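Local structure of transcription regulator AmtR (Mycobacterium smegmatis, 5E57) at residues Ala87-Asp92 with Arg154-Val159. The protein probably acts as a TetR-family, DNA-binding transcription regulator linked to nitrogen regulation and urea metabolism. Numbering follows the deposited sequence.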
ATOM      1  N   ALA A  87      18.541  -6.926   3.655  1.00 23.17           N
ATOM      2  CA  ALA A  87      18.243  -7.909   4.630  1.00 22.02           C
ATOM      3  C   ALA A  87      16.977  -7.444   5.397  1.00 22.97           C
ATOM      4  O   ALA A  87      16.129  -8.269   5.722  1.00 20.78           O
ATOM      5  CB  ALA A  87      19.381  -8.082   5.610  1.00 24.47           C
ATOM      6  N   LEU A  88      16.870  -6.147   5.697  1.00 20.00           N
ATOM      7  CA  LEU A  88      15.681  -5.690   6.396  1.00 19.57           C
ATOM      8  C   LEU A  88      14.413  -5.952   5.539  1.00 19.38           C
ATOM      9  O   LEU A  88      13.408  -6.386   6.063  1.00 22.43           O
ATOM     10  CB  LEU A  88      15.801  -4.197   6.711  1.00 21.46           C
ATOM     11  CG  LEU A  88      14.592  -3.493   7.348  1.00 19.89           C
ATOM     12  CD1 LEU A  88      14.159  -4.151   8.630  1.00 20.02           C
ATOM     13  CD2 LEU A  88      14.955  -2.021   7.582  1.00 19.70           C
ATOM     14  N   VAL A  89      14.494  -5.660   4.248  1.00 18.00           N
ATOM     15  CA  VAL A  89      13.332  -5.781   3.347  1.00 20.09           C
ATOM     16  C   VAL A  89      12.900  -7.256   3.319  1.00 21.25           C
ATOM     17  O   VAL A  89      11.714  -7.585   3.486  1.00 19.75           O
ATOM     18  CB  VAL A  89      13.726  -5.310   1.937  1.00 18.68           C
ATOM     19  CG1 VAL A  89      12.679  -5.620   0.930  1.00 19.00           C
ATOM     20  CG2 VAL A  89      13.920  -3.798   1.911  1.00 20.11           C
ATOM     21  N   ILE A  90      13.851  -8.178   3.190  1.00 20.44           N
ATOM     22  CA  ILE A  90      13.428  -9.583   3.115  1.00 21.23           C
ATOM     23  C   ILE A  90      12.753  -9.955   4.414  1.00 20.51           C
ATOM     24  O   ILE A  90      11.671 -10.485   4.416  1.00 20.28           O
ATOM     25  CB  ILE A  90      14.585 -10.521   2.862  1.00 20.42           C
ATOM     26  CG1 ILE A  90      15.220 -10.191   1.521  1.00 22.74           C
ATOM     27  CG2 ILE A  90      14.167 -11.998   2.966  1.00 19.97           C
ATOM     28  CD1 ILE A  90      14.317 -10.082   0.321  1.00 21.78           C
ATOM     29  N   TYR A  91      13.358  -9.599   5.531  1.00 20.29           N
ATOM     30  CA  TYR A  91      12.860 -10.016   6.804  1.00 18.27           C
ATOM     31  C   TYR A  91      11.527  -9.459   7.023  1.00 18.03           C
ATOM     32  O   TYR A  91      10.602 -10.157   7.483  1.00 21.35           O
ATOM     33  CB  TYR A  91      13.806  -9.555   7.928  1.00 20.57           C
ATOM     34  CG  TYR A  91      13.350  -9.926   9.315  1.00 21.90           C
ATOM     35  CD1 TYR A  91      13.620 -11.206   9.844  1.00 23.26           C
ATOM     36  CD2 TYR A  91      12.649  -9.039  10.102  1.00 20.56           C
ATOM     37  CE1 TYR A  91      13.214 -11.563  11.121  1.00 24.31           C
ATOM     38  CE2 TYR A  91      12.282  -9.370  11.429  1.00 22.09           C
ATOM     39  CZ  TYR A  91      12.560 -10.638  11.943  1.00 22.94           C
ATOM     40  OH  TYR A  91      12.200 -11.027  13.226  1.00 22.68           O
ATOM     41  N   ASP A  92      11.389  -8.188   6.728  1.00 17.08           N
ATOM     42  CA  ASP A  92      10.117  -7.513   7.065  1.00 17.83           C
ATOM     43  C   ASP A  92       9.013  -7.978   6.100  1.00 16.68           C
ATOM     44  O   ASP A  92       7.904  -8.338   6.530  1.00 17.65           O
ATOM     45  CB  ASP A  92      10.328  -5.991   6.963  1.00 17.32           C
ATOM     46  CG  ASP A  92       9.278  -5.184   7.687  1.00 18.87           C
ATOM     47  OD1 ASP A  92       8.310  -5.768   8.244  1.00 18.32           O
ATOM     48  OD2 ASP A  92       9.435  -3.926   7.622  1.00 19.69           O
ATOM     49  N   ARG A 154       7.765   1.695   1.235  1.00 22.56           N
ATOM     50  CA  ARG A 154       6.463   1.562   0.573  1.00 23.64           C
ATOM     51  C   ARG A 154       6.341   0.226  -0.177  1.00 22.14           C
ATOM     52  O   ARG A 154       5.289  -0.392  -0.123  1.00 23.43           O
ATOM     53  CB  ARG A 154       6.240   2.711  -0.362  1.00 22.88           C
ATOM     54  CG  ARG A 154       6.262   4.081   0.289  1.00 25.22           C
ATOM     55  CD  ARG A 154       5.168   4.204   1.318  1.00 24.71           C
ATOM     56  NE  ARG A 154       5.300   5.395   2.147  1.00 25.50           N
ATOM     57  CZ  ARG A 154       4.615   5.619   3.272  1.00 25.35           C
ATOM     58  NH1 ARG A 154       3.763   4.751   3.741  1.00 26.55           N
ATOM     59  NH2 ARG A 154       4.825   6.712   3.969  1.00 27.55           N
ATOM     60  N   LEU A 155       7.417  -0.238  -0.803  1.00 20.74           N
ATOM     61  CA  LEU A 155       7.459  -1.562  -1.458  1.00 22.41           C
ATOM     62  C   LEU A 155       7.262  -2.688  -0.503  1.00 20.88           C
ATOM     63  O   LEU A 155       6.490  -3.620  -0.767  1.00 17.40           O
ATOM     64  CB  LEU A 155       8.747  -1.787  -2.255  1.00 23.52           C
ATOM     65  CG  LEU A 155       8.724  -1.013  -3.552  1.00 23.83           C
ATOM     66  CD1 LEU A 155      10.119  -0.799  -4.097  1.00 26.25           C
ATOM     67  CD2 LEU A 155       7.866  -1.753  -4.552  1.00 26.98           C
ATOM     68  N   VAL A 156       7.820  -2.568   0.692  1.00 19.97           N
ATOM     69  CA  VAL A 156       7.591  -3.617   1.699  1.00 18.20           C
ATOM     70  C   VAL A 156       6.164  -3.681   2.170  1.00 18.63           C
ATOM     71  O   VAL A 156       5.557  -4.808   2.290  1.00 18.74           O
ATOM     72  CB  VAL A 156       8.500  -3.406   2.929  1.00 19.09           C
ATOM     73  CG1 VAL A 156       8.094  -4.264   4.100  1.00 19.71           C
ATOM     74  CG2 VAL A 156       9.948  -3.592   2.552  1.00 18.74           C
ATOM     75  N   GLU A 157       5.594  -2.503   2.428  1.00 17.79           N
ATOM     76  CA  GLU A 157       4.207  -2.413   2.856  1.00 18.92           C
ATOM     77  C   GLU A 157       3.240  -2.807   1.737  1.00 16.70           C
ATOM     78  O   GLU A 157       2.117  -3.223   2.013  1.00 16.20           O
ATOM     79  CB  GLU A 157       3.884  -0.997   3.468  1.00 18.63           C
ATOM     80  CG  GLU A 157       4.589  -0.865   4.856  1.00 18.81           C
ATOM     81  CD  GLU A 157       3.885   0.049   5.827  1.00 20.40           C
ATOM     82  OE1 GLU A 157       3.133   0.915   5.338  1.00 22.28           O
ATOM     83  OE2 GLU A 157       4.131  -0.068   7.080  1.00 23.89           O
ATOM     84  N   SER A 158       3.686  -2.757   0.490  1.00 15.59           N
ATOM     85  CA  SER A 158       2.813  -3.189  -0.598  1.00 16.97           C
ATOM     86  C   SER A 158       2.418  -4.641  -0.503  1.00 18.26           C
ATOM     87  O   SER A 158       1.410  -5.080  -1.087  1.00 20.75           O
ATOM     88  CB  SER A 158       3.392  -2.871  -1.967  1.00 19.16           C
ATOM     89  OG  SER A 158       4.283  -3.846  -2.377  1.00 20.55           O
ATOM     90  N   VAL A 159       3.127  -5.428   0.262  1.00 19.60           N
ATOM     91  CA  VAL A 159       2.709  -6.867   0.362  1.00 22.48           C
ATOM     92  C   VAL A 159       1.299  -7.016   0.998  1.00 23.35           C
ATOM     93  O   VAL A 159       0.581  -8.000   0.742  1.00 22.51           O
ATOM     94  CB  VAL A 159       3.793  -7.774   0.998  1.00 22.68           C
ATOM     95  CG1 VAL A 159       5.149  -7.512   0.388  1.00 24.45           C
ATOM     96  CG2 VAL A 159       3.868  -7.624   2.509  1.00 26.89           C
TER
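The D92 carboxylate turns one face to V156, whose CG1 sits over it, 3.9 Å from D92 CG and 3.8 Å from D92 OD2, while OD2 is also hydrogen-bonded to the hydroxyl of Y131. This contact lies inside the all-helical ligand-binding domain of a TetR-type regulator, where segment 87-92 of helix 82-98 meets segment 154-159 of helix 151-165, their nearest CA atoms, those of V89 and V156, being 6.4 Å apart. With CG1 anti to the backbone N (chi1 167°), the two methyls of V156 point to different neighbours, CG1 to the carboxylate and CG2 to V89. There CG2 reaches V89 CG1 at 3.8 Å and V89 CG2 at 4.0 Å, fitting against the fork of the other valine in a purely apolar contact. All three touching residues are buried; Y131 of helix 118-142 also packs on V156, and I177 of helix 173-183 on V89. A bound acetate, probably from the crystallisation liquor, lies about 3 Å from the D92 side chain, consistent with a pocket at this carboxylate. E157 OE2, of a second carboxylate, lies 6.6 Å from D92 OD2, but its salt bridge to R124 probably eases any repulsion. Further round helix 151-165, L155 packs on L155 of the second subunit, while S158 OG donates a 2.7 Å hydrogen bond to L155 O, the donor lying 18° out of the carbonyl plane.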